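Local coordinates for serpin (PDB 5HGC), which binds the steroid cortisol and probably inhibits serine proteases, at residues V173-A185 with V225-L237. Numbering follows the deposited sequence.
Unlike the reference sequence in segment 173-185: Ser-178 (reference Asn). With HCY ((11alpha,14beta)-11,17,21-trihydroxypregn-4-ene-3,20-dione), chain B.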
loop_
_atom_site.group_PDB
_atom_site.type_symbol
_atom_site.label_atom_id
_atom_site.label_comp_id
_atom_site.label_asym_id
_atom_site.label_seq_id
_atom_site.Cartn_x
_atom_site.Cartn_y
_atom_site.Cartn_z
ATOM N N VAL A 173 3.646 3.842 -6.385
ATOM C CA VAL A 173 3.648 4.828 -5.274
ATOM C C VAL A 173 4.946 4.679 -4.524
ATOM O O VAL A 173 5.355 3.558 -4.224
ATOM C CB VAL A 173 2.418 4.680 -4.337
ATOM C CG1 VAL A 173 2.289 3.246 -3.850
ATOM C CG2 VAL A 173 2.484 5.699 -3.227
ATOM N N TYR A 174 5.601 5.814 -4.307
ATOM C CA TYR A 174 6.796 5.921 -3.471
ATOM C C TYR A 174 6.425 6.810 -2.254
ATOM O O TYR A 174 5.678 7.803 -2.399
ATOM C CB TYR A 174 7.990 6.548 -4.233
ATOM C CG TYR A 174 9.120 7.010 -3.306
ATOM C CD1 TYR A 174 10.159 6.117 -2.908
ATOM C CD2 TYR A 174 9.151 8.336 -2.783
ATOM C CE1 TYR A 174 11.212 6.549 -2.080
ATOM C CE2 TYR A 174 10.181 8.754 -1.914
ATOM C CZ TYR A 174 11.189 7.861 -1.572
ATOM O OH TYR A 174 12.184 8.284 -0.743
ATOM N N PHE A 175 6.964 6.466 -1.073
ATOM C CA PHE A 175 6.772 7.289 0.096
ATOM C C PHE A 175 8.035 7.290 0.939
ATOM O O PHE A 175 8.759 6.280 1.030
ATOM C CB PHE A 175 5.532 6.795 0.887
ATOM C CG PHE A 175 5.196 7.614 2.131
ATOM C CD1 PHE A 175 4.605 8.900 2.027
ATOM C CD2 PHE A 175 5.475 7.116 3.413
ATOM C CE1 PHE A 175 4.298 9.659 3.175
ATOM C CE2 PHE A 175 5.170 7.876 4.557
ATOM C CZ PHE A 175 4.580 9.155 4.444
ATOM N N LYS A 176 8.304 8.437 1.543
ATOM C CA LYS A 176 9.254 8.573 2.660
ATOM C C LYS A 176 8.636 9.547 3.643
ATOM O O LYS A 176 8.275 10.713 3.310
ATOM C CB LYS A 176 10.613 9.064 2.188
ATOM C CG LYS A 176 11.593 9.407 3.302
ATOM C CD LYS A 176 13.036 9.322 2.796
ATOM C CE LYS A 176 14.005 9.665 3.897
ATOM N NZ LYS A 176 15.358 10.056 3.443
ATOM N N GLY A 177 8.452 9.084 4.862
ATOM C CA GLY A 177 7.808 9.966 5.790
ATOM C C GLY A 177 8.839 10.806 6.506
ATOM O O GLY A 177 10.000 10.398 6.665
ATOM N N SER A 178 8.413 11.966 6.972
ATOM C CA SER A 178 9.186 12.623 8.001
ATOM C C SER A 178 8.657 12.273 9.429
ATOM O O SER A 178 7.453 12.457 9.727
ATOM C CB SER A 178 9.183 14.125 7.758
ATOM O OG SER A 178 10.087 14.740 8.636
ATOM N N TRP A 179 9.555 11.796 10.290
ATOM C CA TRP A 179 9.181 11.369 11.638
ATOM C C TRP A 179 8.753 12.515 12.551
ATOM O O TRP A 179 9.488 13.501 12.658
ATOM C CB TRP A 179 10.345 10.630 12.307
ATOM C CG TRP A 179 10.589 9.280 11.755
ATOM C CD1 TRP A 179 11.797 8.797 11.285
ATOM C CD2 TRP A 179 9.633 8.204 11.623
ATOM N NE1 TRP A 179 11.617 7.500 10.837
ATOM C CE2 TRP A 179 10.312 7.112 11.042
ATOM C CE3 TRP A 179 8.260 8.073 11.897
ATOM C CZ2 TRP A 179 9.668 5.873 10.756
ATOM C CZ3 TRP A 179 7.619 6.821 11.617
ATOM C CH2 TRP A 179 8.325 5.755 11.042
ATOM N N GLU A 180 7.616 12.387 13.244
ATOM C CA GLU A 180 7.262 13.421 14.250
ATOM C C GLU A 180 8.350 13.538 15.336
ATOM O O GLU A 180 8.706 14.645 15.703
ATOM C CB GLU A 180 5.896 13.186 14.860
ATOM C CG GLU A 180 5.414 14.295 15.780
ATOM C CD GLU A 180 4.197 13.882 16.591
ATOM O OE1 GLU A 180 4.356 13.172 17.640
ATOM O OE2 GLU A 180 3.078 14.261 16.155
ATOM N N LYS A 181 8.876 12.384 15.780
ATOM C CA LYS A 181 9.956 12.240 16.730
ATOM C C LYS A 181 11.136 11.626 15.997
ATOM O O LYS A 181 11.196 10.414 15.765
ATOM C CB LYS A 181 9.500 11.361 17.888
ATOM C CG LYS A 181 8.629 12.093 18.913
ATOM C CD LYS A 181 7.686 11.115 19.607
ATOM C CE LYS A 181 7.314 11.539 21.014
ATOM N NZ LYS A 181 8.505 11.416 21.926
ATOM N N PRO A 182 12.083 12.452 15.571
ATOM C CA PRO A 182 13.258 11.905 14.834
ATOM C C PRO A 182 14.140 10.991 15.675
ATOM O O PRO A 182 14.234 11.176 16.895
ATOM C CB PRO A 182 14.067 13.136 14.492
ATOM C CG PRO A 182 13.559 14.200 15.413
ATOM C CD PRO A 182 12.099 13.913 15.648
ATOM N N PHE A 183 14.751 9.996 15.031
ATOM C CA PHE A 183 15.813 9.196 15.638
ATOM C C PHE A 183 17.084 10.062 15.596
ATOM O O PHE A 183 17.224 10.875 14.682
ATOM C CB PHE A 183 15.991 7.884 14.879
ATOM C CG PHE A 183 14.778 6.975 14.916
ATOM C CD1 PHE A 183 13.656 7.218 14.095
ATOM C CD2 PHE A 183 14.767 5.843 15.759
ATOM C CE1 PHE A 183 12.560 6.364 14.120
ATOM C CE2 PHE A 183 13.668 4.982 15.788
ATOM C CZ PHE A 183 12.562 5.237 14.968
ATOM N N GLU A 184 17.975 9.954 16.592
ATOM C CA GLU A 184 19.218 10.764 16.577
ATOM C C GLU A 184 20.235 10.010 15.731
ATOM O O GLU A 184 20.605 8.865 16.061
ATOM C CB GLU A 184 19.735 11.017 17.997
ATOM N N ALA A 185 20.660 10.619 14.629
ATOM C CA ALA A 185 21.556 9.908 13.689
ATOM C C ALA A 185 22.928 9.568 14.265
ATOM O O ALA A 185 23.496 8.554 13.880
ATOM C CB ALA A 185 21.681 10.614 12.342
ATOM N N VAL A 225 4.290 -1.002 18.369
ATOM C CA VAL A 225 4.742 0.342 18.614
ATOM C C VAL A 225 4.228 1.219 17.482
ATOM O O VAL A 225 4.348 0.862 16.290
ATOM C CB VAL A 225 6.279 0.410 18.728
ATOM C CG1 VAL A 225 6.757 1.834 18.864
ATOM C CG2 VAL A 225 6.755 -0.384 19.955
ATOM N N ARG A 226 3.652 2.363 17.843
ATOM C CA ARG A 226 3.131 3.275 16.852
ATOM C C ARG A 226 3.852 4.633 16.876
ATOM O O ARG A 226 3.932 5.277 17.915
ATOM C CB ARG A 226 1.631 3.451 17.048
ATOM C CG ARG A 226 1.017 4.392 16.037
ATOM C CD ARG A 226 0.960 5.789 16.622
ATOM N NE ARG A 226 -0.268 5.915 17.401
ATOM C CZ ARG A 226 -1.483 5.914 16.873
ATOM N NH1 ARG A 226 -1.647 5.829 15.536
ATOM N NH2 ARG A 226 -2.531 5.982 17.664
ATOM N N LEU A 227 4.337 5.060 15.714
ATOM C CA LEU A 227 5.143 6.268 15.553
ATOM C C LEU A 227 4.419 7.155 14.587
ATOM O O LEU A 227 3.990 6.665 13.538
ATOM C CB LEU A 227 6.536 5.931 14.981
ATOM C CG LEU A 227 7.493 5.118 15.868
ATOM C CD1 LEU A 227 8.916 5.115 15.312
ATOM C CD2 LEU A 227 7.451 5.710 17.278
ATOM N N HIS A 228 4.247 8.432 14.924
ATOM C CA HIS A 228 3.616 9.345 13.980
ATOM C C HIS A 228 4.625 9.887 13.016
ATOM O O HIS A 228 5.795 10.162 13.363
ATOM C CB HIS A 228 2.933 10.518 14.670
ATOM C CG HIS A 228 1.738 10.116 15.463
ATOM N ND1 HIS A 228 0.734 9.320 14.942
ATOM C CD2 HIS A 228 1.379 10.397 16.729
ATOM C CE1 HIS A 228 -0.188 9.119 15.866
ATOM N NE2 HIS A 228 0.178 9.769 16.954
ATOM N N TYR A 229 4.146 10.056 11.796
ATOM C CA TYR A 229 4.784 10.977 10.859
ATOM C C TYR A 229 4.292 12.428 11.073
ATOM O O TYR A 229 3.151 12.674 11.569
ATOM C CB TYR A 229 4.495 10.523 9.449
ATOM C CG TYR A 229 5.229 9.262 9.000
ATOM C CD1 TYR A 229 6.628 9.245 8.859
ATOM C CD2 TYR A 229 4.514 8.082 8.698
ATOM C CE1 TYR A 229 7.288 8.101 8.410
ATOM C CE2 TYR A 229 5.156 6.926 8.275
ATOM C CZ TYR A 229 6.530 6.953 8.099
ATOM O OH TYR A 229 7.163 5.825 7.645
ATOM N N ASN A 230 5.139 13.384 10.700
ATOM C CA ASN A 230 4.674 14.767 10.479
ATOM C C ASN A 230 3.580 14.717 9.462
ATOM O O ASN A 230 3.684 13.978 8.471
ATOM C CB ASN A 230 5.795 15.652 9.950
ATOM C CG ASN A 230 6.756 16.043 11.036
ATOM O OD1 ASN A 230 7.967 16.159 10.792
ATOM N ND2 ASN A 230 6.235 16.228 12.274
ATOM N N GLY A 231 2.537 15.482 9.686
ATOM C CA GLY A 231 1.403 15.409 8.795
ATOM C C GLY A 231 0.407 14.491 9.443
ATOM O O GLY A 231 0.241 14.498 10.644
ATOM N N SER A 232 -0.282 13.698 8.665
ATOM C CA SER A 232 -1.335 12.875 9.237
ATOM C C SER A 232 -1.060 11.354 9.143
ATOM O O SER A 232 -1.858 10.587 9.682
ATOM C CB SER A 232 -2.671 13.211 8.581
ATOM O OG SER A 232 -2.516 13.122 7.167
ATOM N N ALA A 233 0.006 10.934 8.452
ATOM C CA ALA A 233 0.358 9.502 8.337
ATOM C C ALA A 233 0.861 9.003 9.667
ATOM O O ALA A 233 1.406 9.760 10.424
ATOM C CB ALA A 233 1.413 9.216 7.251
ATOM N N THR A 234 0.676 7.725 9.936
ATOM C CA THR A 234 1.182 7.100 11.142
ATOM C C THR A 234 1.667 5.681 10.823
ATOM O O THR A 234 1.143 5.040 9.912
ATOM C CB THR A 234 0.056 7.112 12.223
ATOM O OG1 THR A 234 0.614 6.799 13.503
ATOM C CG2 THR A 234 -1.123 6.159 11.864
ATOM N N ALA A 235 2.681 5.200 11.541
ATOM C CA ALA A 235 3.197 3.836 11.313
ATOM C C ALA A 235 3.010 2.917 12.527
ATOM O O ALA A 235 3.431 3.277 13.624
ATOM C CB ALA A 235 4.638 3.905 10.890
ATOM N N PHE A 236 2.343 1.777 12.349
ATOM C CA PHE A 236 2.272 0.672 13.379
ATOM C C PHE A 236 3.347 -0.347 13.085
ATOM O O PHE A 236 3.397 -0.873 11.972
ATOM C CB PHE A 236 0.944 -0.079 13.329
ATOM C CG PHE A 236 -0.220 0.698 13.900
ATOM C CD1 PHE A 236 -0.602 1.974 13.350
ATOM C CD2 PHE A 236 -0.984 0.160 14.955
ATOM C CE1 PHE A 236 -1.700 2.693 13.860
ATOM C CE2 PHE A 236 -2.082 0.880 15.471
ATOM C CZ PHE A 236 -2.446 2.134 14.920
ATOM N N LEU A 237 4.232 -0.592 14.057
ATOM C CA LEU A 237 5.372 -1.482 13.863
ATOM C C LEU A 237 5.063 -2.660 14.750
ATOM O O LEU A 237 4.909 -2.493 15.971
ATOM C CB LEU A 237 6.645 -0.791 14.293
ATOM C CG LEU A 237 6.713 0.691 13.928
ATOM C CD1 LEU A 237 7.904 1.380 14.612
ATOM C CD2 LEU A 237 6.781 0.847 12.404
HETATM C C1 HCY B . -11.100 1.120 12.523
HETATM C C2 HCY B . -12.212 0.201 12.026
HETATM C C3 HCY B . -12.328 0.216 10.519
HETATM C C4 HCY B . -11.244 0.784 9.682
HETATM C C5 HCY B . -10.030 0.975 10.211
HETATM C C6 HCY B . -8.838 1.095 9.287
HETATM C C7 HCY B . -7.971 2.309 9.693
HETATM C C8 HCY B . -7.721 2.485 11.195
HETATM C C9 HCY B . -9.055 2.398 11.968
HETATM C C10 HCY B . -9.805 1.071 11.715
HETATM C C12 HCY B . -8.131 4.128 13.739
HETATM C C11 HCY B . -8.973 2.862 13.465
HETATM C C13 HCY B . -6.785 4.110 12.954
HETATM C C14 HCY B . -7.093 3.831 11.481
HETATM C C15 HCY B . -5.869 4.302 10.733
HETATM C C16 HCY B . -5.343 5.494 11.521
HETATM C C17 HCY B . -6.097 5.498 12.875
HETATM C C18 HCY B . -5.751 3.096 13.525
HETATM C C19 HCY B . -9.025 -0.206 12.098
HETATM C C20 HCY B . -5.208 5.865 14.048
HETATM C C21 HCY B . -5.765 6.643 15.222
HETATM O O1 HCY B . -13.294 -0.306 10.000
HETATM O O2 HCY B . -8.362 1.752 14.131
HETATM O O3 HCY B . -7.079 6.560 12.869
HETATM O O4 HCY B . -4.031 5.538 14.068
HETATM O O5 HCY B . -5.125 6.045 16.348
HETATM O O HOH W 1 9.272 6.790 6.117
HETATM O O HOH W 2 5.707 13.207 6.787
HETATM O O HOH W 3 1.859 14.121 13.621
HETATM O O HOH W 4 7.576 9.792 15.475
#
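Trp-179 and Tyr-229 lie face against face in an offset stack, the six-membered indole ring and the phenol 4.3 Å apart between centroids with planes only 7° from parallel. On the other face of Tyr-229, Phe-175 arrives edge first, its CE2 3.8 Å from Tyr-229 CE2, a T-shaped pair with planes at 86°. The phenol is thus the middle layer of an aromatic cluster. With CG anti to its own carbonyl carbon (chi1 -72°), Tyr-229 sends its ring back toward residues 173-185 although CB starts away from them. Gly-177 suits its place because its CA sits 3.3 Å from Tyr-229 CE1, where any side chain would collide. A water accepts from Gly-177 N and is hydrogen-bonded to Tyr-229 OH. With an alanine at Tyr-229 the space between Trp-179 and Phe-175 would probably be left unfilled and this water would lose a partner.

Leu-227 packs its CB on Trp-179 CZ3 at 3.6 Å, while its CD1 lies over the other indole face and reaches Phe-183 CZ at 3.7 Å; the branched apolar chain can thus touch both rings. The backbones fix this layering: Asn-230 N donates to Ser-178 O at 2.7 Å, and Glu-180 N to His-228 O at 2.9 Å, flanking the single bridge between Trp-179 and Tyr-229.

Farther out, Met-357 and Ile-359 of strand 355-361 touch Tyr-229. On the hairpin's far side, which helps form the steroid pocket, Arg-226 gives two hydrogen bonds to cortisol, while Asp-213 forms a salt bridge with its NE. The contact joins the segment after strand 3 of sheet A to the sheet B hairpin (strands 222-228 and 233-240) at the upper end of sheet A, the breach region of serpins, where a tryptophan such as Trp-179 is a family hallmark.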